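Local coordinates for protein diacylglycerol lipase (Aspergillus oryzae, PDB 5XK2) that probably hydrolyses the ester bonds of mono- and diacylglycerols as a class 3 lipase of the alpha/beta-hydrolase superfamily, here in a closed conformation, at residues T122-K125 against V126-R130; K186-A189 against E190-T193; N204-P207 against V208-L211; S267-Y271 against F272-D276. All coordinates share one frame; numbering follows the deposited sequence.

Contact 1. Residues T122-K125 against V126-R130; sequences TAWK and VVRDR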
loop_
_atom_site.group_PDB
_atom_site.type_symbol
_atom_site.label_atom_id
_atom_site.label_comp_id
_atom_site.label_asym_id
_atom_site.label_seq_id
_atom_site.Cartn_x
_atom_site.Cartn_y
_atom_site.Cartn_z
ATOM N N THR A 122 -16.249 2.844 13.053
ATOM C CA THR A 122 -16.751 1.461 13.026
ATOM C C THR A 122 -15.772 0.492 13.702
ATOM O O THR A 122 -16.185 -0.360 14.504
ATOM C CB THR A 122 -17.032 1.009 11.582
ATOM O OG1 THR A 122 -18.063 1.842 11.028
ATOM C CG2 THR A 122 -17.489 -0.457 11.556
ATOM N N ALA A 123 -14.484 0.655 13.411
ATOM C CA ALA A 123 -13.458 -0.199 14.001
ATOM C C ALA A 123 -13.490 -0.118 15.530
ATOM O O ALA A 123 -13.423 -1.137 16.215
ATOM C CB ALA A 123 -12.083 0.181 13.471
ATOM N N TRP A 124 -13.590 1.095 16.066
ATOM C CA TRP A 124 -13.666 1.283 17.506
ATOM C C TRP A 124 -14.938 0.663 18.067
ATOM O O TRP A 124 -14.906 -0.001 19.094
ATOM C CB TRP A 124 -13.609 2.775 17.842
ATOM C CG TRP A 124 -14.132 3.174 19.207
ATOM C CD1 TRP A 124 -15.127 4.079 19.463
ATOM C CD2 TRP A 124 -13.670 2.718 20.491
ATOM N NE1 TRP A 124 -15.317 4.209 20.815
ATOM C CE2 TRP A 124 -14.428 3.397 21.472
ATOM C CE3 TRP A 124 -12.681 1.811 20.907
ATOM C CZ2 TRP A 124 -14.242 3.190 22.848
ATOM C CZ3 TRP A 124 -12.487 1.617 22.266
ATOM C CH2 TRP A 124 -13.268 2.293 23.222
ATOM N N LYS A 125 -16.054 0.880 17.376
ATOM C CA LYS A 125 -17.343 0.366 17.866
ATOM C C LYS A 125 -17.365 -1.161 17.993
ATOM O O LYS A 125 -18.026 -1.690 18.880
ATOM C CB LYS A 125 -18.486 0.813 16.958
ATOM C CG LYS A 125 -18.877 2.255 17.134
ATOM C CD LYS A 125 -20.293 2.470 16.638
ATOM C CE LYS A 125 -21.293 1.785 17.547
ATOM N NZ LYS A 125 -22.628 1.684 16.898
ATOM N N VAL A 126 -16.653 -1.847 17.109
ATOM C CA VAL A 126 -16.616 -3.312 17.126
ATOM C C VAL A 126 -15.928 -3.829 18.393
ATOM O O VAL A 126 -16.296 -4.879 18.915
ATOM C CB VAL A 126 -15.900 -3.861 15.859
ATOM C CG1 VAL A 126 -15.552 -5.342 16.010
ATOM C CG2 VAL A 126 -16.777 -3.662 14.630
ATOM N N VAL A 127 -14.895 -3.127 18.864
ATOM C CA VAL A 127 -14.211 -3.556 20.087
ATOM C C VAL A 127 -14.515 -2.769 21.371
ATOM O O VAL A 127 -14.012 -3.111 22.448
ATOM C CB VAL A 127 -12.681 -3.571 19.862
ATOM C CG1 VAL A 127 -12.309 -4.668 18.870
ATOM C CG2 VAL A 127 -12.188 -2.220 19.359
ATOM N N ARG A 128 -15.341 -1.727 21.282
ATOM C CA ARG A 128 -15.568 -0.837 22.422
ATOM C C ARG A 128 -16.103 -1.528 23.682
ATOM O O ARG A 128 -15.630 -1.276 24.793
ATOM C CB ARG A 128 -16.536 0.282 22.011
ATOM C CG ARG A 128 -17.083 1.074 23.172
ATOM C CD ARG A 128 -17.831 2.332 22.699
ATOM N NE ARG A 128 -19.079 2.009 21.992
ATOM C CZ ARG A 128 -19.884 2.932 21.468
ATOM N NH1 ARG A 128 -19.564 4.225 21.563
ATOM N NH2 ARG A 128 -21.008 2.572 20.858
ATOM N N ASP A 129 -17.122 -2.369 23.519
ATOM C CA ASP A 129 -17.758 -3.000 24.674
ATOM C C ASP A 129 -16.788 -3.892 25.461
ATOM O O ASP A 129 -16.749 -3.834 26.695
ATOM C CB ASP A 129 -18.969 -3.807 24.218
ATOM C CG ASP A 129 -20.083 -2.923 23.685
ATOM O OD1 ASP A 129 -20.132 -1.731 24.061
ATOM O OD2 ASP A 129 -20.913 -3.421 22.895
ATOM N N ARG A 130 -16.011 -4.691 24.739
ATOM C CA ARG A 130 -14.976 -5.550 25.332
ATOM C C ARG A 130 -13.931 -4.741 26.077
ATOM O O ARG A 130 -13.497 -5.103 27.164
ATOM C CB ARG A 130 -14.267 -6.349 24.251
ATOM C CG ARG A 130 -14.798 -7.694 23.962
ATOM C CD ARG A 130 -14.065 -8.167 22.727
ATOM N NE ARG A 130 -14.573 -7.514 21.528
ATOM C CZ ARG A 130 -14.199 -7.846 20.302
ATOM N NH1 ARG A 130 -13.283 -8.791 20.130
ATOM N NH2 ARG A 130 -14.742 -7.246 19.255
HETATM O O HOH W 1 -18.252 -3.401 20.982
HETATM O O HOH W 2 -20.163 -0.688 20.464
#
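Arg128 lays the start of its side chain over one face of the Trp124 indole, one helical turn back. Its CB sits 3.8 Å from the centroid of the six-membered ring, 12° off the normal, a CH-pi contact, and CG follows at 3.6 Å from CZ2 of Trp124. With CG of Arg128 anti to the backbone N (chi1 167°), the chain runs across the indole; the guanidinium then stands steeply to it, the two planes 74° apart. Val127 CG2 adds apolar packing against Trp124 CE3. Among the charges, Lys125 NZ lies 4.4 Å from Arg128 NH2, a proximity probably eased by Asp165, whose OD2 takes a salt bridge from Arg128 NH1 and a hydrogen bond from Trp124 NE1. The backbone is regular at first, Val126 N bonding Thr122 O at 3.0 Å, but the next two amides, of Val127 and Arg128, both make only weak bonds to Trp124 O. Water then enters the helix: one molecule donates to Lys125 O at 2.7 Å and accepts from Asp129 N, while a second joins Lys125 O to Arg128 NE. Arg130 curls back, NH2 donating to Val126 O at 2.9 Å. Helix 118-138 packs here through Ala123 and Trp124 on helix 154-168, through Val127 and Arg130 on strand 58-65, and through Trp124 and Val127 on Phe88 of strand 83-89.

Contact 2. Residues K186-A189 against E190-T193; sequences KPLA and EFIT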
loop_
_atom_site.group_PDB
_atom_site.type_symbol
_atom_site.label_atom_id
_atom_site.label_comp_id
_atom_site.label_asym_id
_atom_site.label_seq_id
_atom_site.Cartn_x
_atom_site.Cartn_y
_atom_site.Cartn_z
ATOM N N LYS A 186 -14.519 19.576 11.678
ATOM C CA LYS A 186 -13.971 20.638 12.530
ATOM C C LYS A 186 -14.579 20.638 13.949
ATOM O O LYS A 186 -13.829 20.699 14.920
ATOM C CB LYS A 186 -14.115 22.038 11.872
ATOM C CG LYS A 186 -13.122 23.056 12.469
ATOM C CD LYS A 186 -13.050 24.365 11.665
ATOM C CE LYS A 186 -11.803 25.170 12.038
ATOM N NZ LYS A 186 -11.572 26.323 11.113
ATOM N N PRO A 187 -15.926 20.563 14.091
ATOM C CA PRO A 187 -16.470 20.543 15.460
ATOM C C PRO A 187 -15.918 19.392 16.308
ATOM O O PRO A 187 -15.598 19.606 17.483
ATOM C CB PRO A 187 -17.987 20.370 15.235
ATOM C CG PRO A 187 -18.222 20.942 13.898
ATOM C CD PRO A 187 -17.001 20.638 13.080
ATOM N N LEU A 188 -15.766 18.210 15.725
ATOM C CA LEU A 188 -15.232 17.088 16.506
ATOM C C LEU A 188 -13.755 17.292 16.823
ATOM O O LEU A 188 -13.297 16.982 17.925
ATOM C CB LEU A 188 -15.439 15.762 15.777
ATOM C CG LEU A 188 -14.894 14.537 16.519
ATOM C CD1 LEU A 188 -15.485 14.453 17.938
ATOM C CD2 LEU A 188 -15.174 13.224 15.743
ATOM N N ALA A 189 -12.997 17.814 15.867
ATOM C CA ALA A 189 -11.580 18.048 16.160
ATOM C C ALA A 189 -11.414 19.084 17.262
ATOM O O ALA A 189 -10.549 18.930 18.111
ATOM C CB ALA A 189 -10.831 18.482 14.917
ATOM N N GLU A 190 -12.261 20.119 17.279
ATOM C CA GLU A 190 -12.186 21.109 18.364
ATOM C C GLU A 190 -12.565 20.487 19.704
ATOM O O GLU A 190 -11.936 20.749 20.728
ATOM C CB GLU A 190 -13.094 22.324 18.073
ATOM C CG GLU A 190 -12.691 23.039 16.771
ATOM C CD GLU A 190 -13.560 24.249 16.447
ATOM O OE1 GLU A 190 -14.304 24.712 17.338
ATOM O OE2 GLU A 190 -13.482 24.719 15.291
ATOM N N PHE A 191 -13.597 19.652 19.697
ATOM C CA PHE A 191 -14.000 18.955 20.914
ATOM C C PHE A 191 -12.870 18.089 21.482
ATOM O O PHE A 191 -12.553 18.178 22.675
ATOM C CB PHE A 191 -15.240 18.101 20.625
ATOM C CG PHE A 191 -15.761 17.347 21.818
ATOM C CD1 PHE A 191 -16.359 18.012 22.875
ATOM C CD2 PHE A 191 -15.670 15.968 21.866
ATOM C CE1 PHE A 191 -16.857 17.306 23.971
ATOM C CE2 PHE A 191 -16.155 15.254 22.962
ATOM C CZ PHE A 191 -16.744 15.920 24.012
ATOM N N ILE A 192 -12.258 17.267 20.630
ATOM C CA ILE A 192 -11.204 16.363 21.100
ATOM C C ILE A 192 -10.001 17.164 21.598
ATOM O O ILE A 192 -9.451 16.900 22.664
ATOM C CB ILE A 192 -10.784 15.379 19.996
ATOM C CG1 ILE A 192 -11.986 14.509 19.595
ATOM C CG2 ILE A 192 -9.582 14.542 20.469
ATOM C CD1 ILE A 192 -11.690 13.546 18.447
ATOM N N THR A 193 -9.610 18.170 20.819
ATOM C CA THR A 193 -8.496 19.040 21.177
ATOM C C THR A 193 -8.677 19.631 22.573
ATOM O O THR A 193 -7.761 19.640 23.394
ATOM C CB THR A 193 -8.368 20.174 20.122
ATOM O OG1 THR A 193 -7.999 19.582 18.873
ATOM C CG2 THR A 193 -7.328 21.240 20.531
#
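Lys186 to Ala189 each offer a carbonyl to the amide four residues on, in regular alpha-helical bonds running from 2.9 Å for Glu190 N to Lys186 O up to 3.0 Å for Thr193 N to Ala189 O. Ala189 O is gripped twice, because Thr193 OG1 also donates to it, at 2.7 Å and from the opposite face of the carbonyl plane. The hydroxyl owes this reach to its position beside its own backbone N (chi1 -66°), and it meets Ser222 N as well. Leu188 and Ile192 pack one turn apart: Leu188 CG comes to 3.9 Å from CD1 of Ile192, and CD1 of Leu188 touches the same branch. Leu188 CD1 also lies 4.2 Å from Phe191 CD2. Helix 186-195 is the crossover of a beta-alpha-beta unit, linking the parallel strands 173-178 and 198-203. It turns the Leu188 and Ile192 side toward helix 154-168, with Leu188 on Leu161 and Ile192 on Ala164 and Arg167; Phe191 reaches Thr168 of that helix and Cys111 in a loop. On the more open side Glu190 reaches back along the first turn with an extended chain, its OE2 3.3 Å from Lys186 CG. Lys186 NZ, at the end of an extended chain, stays 4.9 Å from OE2 of Glu190, so the opposite charges are near but form no salt bridge, and the methylene groups of the lysine do the touching.

Contact 3. Residues N204-P207 against V208-L211; sequences NDDP and VPKL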
loop_
_atom_site.group_PDB
_atom_site.type_symbol
_atom_site.label_atom_id
_atom_site.label_comp_id
_atom_site.label_asym_id
_atom_site.label_seq_id
_atom_site.Cartn_x
_atom_site.Cartn_y
_atom_site.Cartn_z
ATOM N N ASN A 204 8.138 14.392 9.120
ATOM C CA ASN A 204 8.534 14.928 7.813
ATOM C C ASN A 204 7.357 14.931 6.839
ATOM O O ASN A 204 6.290 15.478 7.159
ATOM C CB ASN A 204 9.742 14.146 7.264
ATOM C CG ASN A 204 11.009 14.450 8.052
ATOM O OD1 ASN A 204 11.177 15.567 8.543
ATOM N ND2 ASN A 204 11.899 13.463 8.169
ATOM N N ASP A 205 7.556 14.335 5.666
ATOM C CA ASP A 205 6.581 14.350 4.569
ATOM C C ASP A 205 5.681 13.113 4.543
ATOM O O ASP A 205 5.182 12.727 3.486
ATOM C CB ASP A 205 7.267 14.564 3.209
ATOM C CG ASP A 205 8.343 13.547 2.902
ATOM O OD1 ASP A 205 8.689 12.722 3.771
ATOM O OD2 ASP A 205 8.866 13.602 1.760
ATOM N N ASP A 206 5.548 12.431 5.672
ATOM C CA ASP A 206 4.662 11.247 5.730
ATOM C C ASP A 206 3.305 11.550 5.057
ATOM O O ASP A 206 2.655 12.527 5.384
ATOM C CB ASP A 206 4.480 10.871 7.207
ATOM C CG ASP A 206 3.554 9.683 7.423
ATOM O OD1 ASP A 206 3.060 9.081 6.442
ATOM O OD2 ASP A 206 3.346 9.351 8.613
ATOM N N PRO A 207 2.918 10.753 4.044
ATOM C CA PRO A 207 1.655 11.069 3.357
ATOM C C PRO A 207 0.380 10.754 4.151
ATOM O O PRO A 207 -0.680 11.335 3.878
ATOM C CB PRO A 207 1.711 10.197 2.097
ATOM C CG PRO A 207 2.571 9.032 2.478
ATOM C CD PRO A 207 3.635 9.623 3.417
ATOM N N VAL A 208 0.464 9.818 5.091
ATOM C CA VAL A 208 -0.752 9.308 5.720
ATOM C C VAL A 208 -1.507 10.366 6.548
ATOM O O VAL A 208 -2.729 10.432 6.442
ATOM C CB VAL A 208 -0.432 8.037 6.544
ATOM C CG1 VAL A 208 -1.678 7.530 7.285
ATOM C CG2 VAL A 208 0.083 6.930 5.579
ATOM N N PRO A 209 -0.809 11.225 7.322
ATOM C CA PRO A 209 -1.529 12.281 8.055
ATOM C C PRO A 209 -2.182 13.335 7.159
ATOM O O PRO A 209 -2.764 14.279 7.690
ATOM C CB PRO A 209 -0.445 12.898 8.959
ATOM C CG PRO A 209 0.509 11.757 9.180
ATOM C CD PRO A 209 0.580 11.121 7.803
ATOM N N LYS A 210 -1.959 13.280 5.846
ATOM C CA LYS A 210 -2.642 14.205 4.953
ATOM C C LYS A 210 -3.982 13.681 4.448
ATOM O O LYS A 210 -4.631 14.338 3.630
ATOM C CB LYS A 210 -1.754 14.536 3.756
ATOM C CG LYS A 210 -0.491 15.218 4.161
ATOM C CD LYS A 210 0.403 15.436 2.954
ATOM C CE LYS A 210 1.801 15.610 3.394
ATOM N NZ LYS A 210 2.664 15.883 2.227
ATOM N N LEU A 211 -4.370 12.498 4.914
ATOM C CA LEU A 211 -5.623 11.859 4.497
ATOM C C LEU A 211 -6.506 11.564 5.696
ATOM O O LEU A 211 -6.008 11.314 6.789
ATOM C CB LEU A 211 -5.347 10.558 3.748
ATOM C CG LEU A 211 -4.594 10.708 2.427
ATOM C CD1 LEU A 211 -4.324 9.328 1.872
ATOM C CD2 LEU A 211 -5.397 11.559 1.452
HETATM O O HOH W 3 3.893 13.582 1.308
#
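Lys210 NZ reaches back to the carbonyl of Asp205 through one water, which accepts from NZ at 2.8 Å and donates to Asp205 O at 2.7 Å. The same buried ammonium also meets Leu259 O and Thr255 OG1, so three oxygens hold the end of a chain that is extended beyond CG. Asp206 makes an Asx turn: its OD1 accepts from Val208 N at 3.0 Å, the amide coming from well above the carboxylate plane. A chi1 of 178° swings the Asp206 carboxylate away from its own amide and over the turn. There the Pro209 ring crosses it at about a right angle, with CD 3.3 Å from CG of Asp206. The amide thus fixes one oxygen and the proline packs beside the group, while OD2 is left to accept from His268 ND1 and to pair with Tyr271 OH. These bonds are consistent with Asp206 being the acid of a Ser-His-Asp triad. Further along, Lys210 N bonds Pro207 O at 3.0 Å, and Leu211 N bonds Val208 O, closing a short 3-10 turn at 208-210. Pro207 packs on Leu262 of the second subunit. Residues 204-211 belong to the loop that leaves strand 198-203 and leads to strand 224-227: Asn204 pairs with Ile227 of the latter, and Leu211 rests on Trp97 and Val98 of helix 94-98.

Contact 4. Residues S267-Y271 against F272-D276; sequences SHVWY and FIHAD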
loop_
_atom_site.group_PDB
_atom_site.type_symbol
_atom_site.label_atom_id
_atom_site.label_comp_id
_atom_site.label_asym_id
_atom_site.label_seq_id
_atom_site.Cartn_x
_atom_site.Cartn_y
_atom_site.Cartn_z
ATOM N N SER A 267 8.712 7.737 5.352
ATOM C CA SER A 267 8.572 8.599 6.537
ATOM C C SER A 267 7.531 8.056 7.510
ATOM O O SER A 267 7.587 8.317 8.708
ATOM C CB SER A 267 8.191 10.022 6.124
ATOM O OG SER A 267 9.272 10.602 5.389
ATOM N N HIS A 268 6.580 7.288 6.985
ATOM C CA HIS A 268 5.469 6.792 7.800
ATOM C C HIS A 268 5.894 5.766 8.836
ATOM O O HIS A 268 5.210 5.611 9.850
ATOM C CB HIS A 268 4.385 6.160 6.895
ATOM C CG HIS A 268 3.118 5.804 7.613
ATOM N ND1 HIS A 268 2.356 6.736 8.288
ATOM C CD2 HIS A 268 2.445 4.631 7.701
ATOM C CE1 HIS A 268 1.280 6.142 8.784
ATOM N NE2 HIS A 268 1.309 4.865 8.438
ATOM N N VAL A 269 6.969 5.020 8.568
ATOM C CA VAL A 269 7.289 3.907 9.445
ATOM C C VAL A 269 8.339 4.246 10.488
ATOM O O VAL A 269 8.619 3.410 11.344
ATOM C CB VAL A 269 7.727 2.659 8.637
ATOM C CG1 VAL A 269 6.673 2.356 7.581
ATOM C CG2 VAL A 269 9.082 2.885 7.972
ATOM N N TRP A 270 8.884 5.469 10.447
ATOM C CA TRP A 270 9.900 5.858 11.421
ATOM C C TRP A 270 9.359 6.966 12.323
ATOM O O TRP A 270 9.465 8.144 11.986
ATOM C CB TRP A 270 11.169 6.350 10.686
ATOM C CG TRP A 270 11.811 5.281 9.857
ATOM C CD1 TRP A 270 11.686 5.097 8.512
ATOM C CD2 TRP A 270 12.666 4.220 10.332
ATOM N NE1 TRP A 270 12.412 3.983 8.115
ATOM C CE2 TRP A 270 13.014 3.435 9.213
ATOM C CE3 TRP A 270 13.148 3.859 11.590
ATOM C CZ2 TRP A 270 13.836 2.305 9.321
ATOM C CZ3 TRP A 270 13.986 2.737 11.686
ATOM C CH2 TRP A 270 14.311 1.983 10.560
ATOM N N TYR A 271 8.838 6.570 13.486
ATOM C CA TYR A 271 8.359 7.515 14.496
ATOM C C TYR A 271 9.088 7.128 15.762
ATOM O O TYR A 271 8.629 6.292 16.530
ATOM C CB TYR A 271 6.823 7.400 14.639
ATOM C CG TYR A 271 6.077 8.209 13.605
ATOM C CD1 TYR A 271 6.037 7.812 12.261
ATOM C CD2 TYR A 271 5.445 9.391 13.960
ATOM C CE1 TYR A 271 5.364 8.587 11.301
ATOM C CE2 TYR A 271 4.764 10.165 13.013
ATOM C CZ TYR A 271 4.739 9.763 11.690
ATOM O OH TYR A 271 4.073 10.539 10.771
ATOM N N PHE A 272 10.211 7.797 15.969
ATOM C CA PHE A 272 11.234 7.501 16.983
ATOM C C PHE A 272 11.886 6.140 16.855
ATOM O O PHE A 272 13.107 6.059 16.879
ATOM C CB PHE A 272 10.639 7.595 18.386
ATOM C CG PHE A 272 10.003 8.911 18.668
ATOM C CD1 PHE A 272 10.795 10.029 18.922
ATOM C CD2 PHE A 272 8.622 9.052 18.648
ATOM C CE1 PHE A 272 10.213 11.287 19.165
ATOM C CE2 PHE A 272 8.034 10.302 18.889
ATOM C CZ PHE A 272 8.831 11.413 19.147
ATOM N N ILE A 273 11.098 5.133 16.485
ATOM C CA ILE A 273 11.568 3.763 16.332
ATOM C C ILE A 273 11.023 3.280 15.006
ATOM O O ILE A 273 10.217 3.977 14.387
ATOM C CB ILE A 273 11.060 2.817 17.466
ATOM C CG1 ILE A 273 9.534 2.716 17.433
ATOM C CG2 ILE A 273 11.558 3.279 18.832
ATOM C CD1 ILE A 273 8.924 1.626 18.374
ATOM N N HIS A 274 11.363 2.055 14.617
ATOM C CA HIS A 274 10.777 1.498 13.406
ATOM C C HIS A 274 9.457 0.893 13.851
ATOM O O HIS A 274 9.405 -0.230 14.339
ATOM C CB HIS A 274 11.728 0.443 12.816
ATOM C CG HIS A 274 11.328 -0.060 11.467
ATOM N ND1 HIS A 274 12.081 -0.986 10.767
ATOM C CD2 HIS A 274 10.273 0.246 10.673
ATOM C CE1 HIS A 274 11.490 -1.246 9.613
ATOM N NE2 HIS A 274 10.394 -0.510 9.530
ATOM N N ALA A 275 8.372 1.635 13.615
ATOM C CA ALA A 275 7.140 1.404 14.366
ATOM C C ALA A 275 6.418 0.126 13.981
ATOM O O ALA A 275 5.783 -0.510 14.817
ATOM C CB ALA A 275 6.195 2.611 14.192
ATOM N N ASP A 276 6.450 -0.207 12.698
ATOM C CA ASP A 276 5.742 -1.384 12.208
ATOM C C ASP A 276 6.641 -2.598 11.948
ATOM O O ASP A 276 6.243 -3.512 11.220
ATOM C CB ASP A 276 4.945 -1.044 10.958
ATOM C CG ASP A 276 5.829 -0.730 9.776
ATOM O OD1 ASP A 276 7.006 -0.378 9.988
ATOM O OD2 ASP A 276 5.351 -0.855 8.633
HETATM O O HOH W 4 11.101 9.662 13.899
#
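Trp270 spreads its six-membered ring over the imidazole of His274 in an offset stack, centroids 4.3 Å apart and planes at 24°. The closest touch in the pair is Trp270 CZ3 to His274 CB, 3.4 Å. The His274 side chain leaves its backbone nitrogen trans (chi1 -172°), and the ring lies alongside Val269; there CD2 of the imidazole edge lies 3.6 Å from Val269 O, and CG2 of Val269 is near NE2. CB and CG1 of Val269 meet the Asp276 carboxylate, CB being 3.4 Å from OD1 of Asp276. That carboxylate is held through OD2, by Tyr92 OH and by a salt bridge to Arg95 of the second subunit, a residue that also packs on Val269. The backbone makes a tight hairpin around a classic gamma turn at Phe272, whose phi is positive: Ile273 N donates to Tyr271 O at 2.7 Å, and Tyr271 N returns a bond to Ile273 O at 3.1 Å. Trp270 and His274 face each other as a non-hydrogen-bonded antiparallel pair, a single bridge, and beyond it Ala275 N bonds Val269 O at 2.9 Å. A water spans the turn from Trp270 O to Phe272 N. The hairpin follows directly on His268, whose NE2 is hydrogen-bonded to Ser153 OG on the likely nucleophile elbow, as expected for the histidine of a lipase triad. Phe272 covers Leu15 and Phe18 of helix 14-27, and Tyr271 runs inward to Phe201 and Ile227.

How the contacts relate
The contacts follow one another along the chain without overlap. Contacts 1 and 2 lie on helices 118-138 and 186-195, their centres about 21 Å apart; both pack on helix 154-168 beside the central mixed sheet of the alpha/beta-hydrolase fold. Contacts 3 and 4 are loop structures, centres about 13 Å apart, and they touch: Asp205 OD1 and Ser267 OG are 2.7 Å apart, probably hydrogen-bonded, and Val208 CB packs on His268 CE1 at 3.4 Å. Together they bring the likely catalytic acid and histidine to one place, and both also reach the second subunit. Contact 4 lies across the chain's centre from contacts 1 and 2, about 26 Å from each, centre to centre.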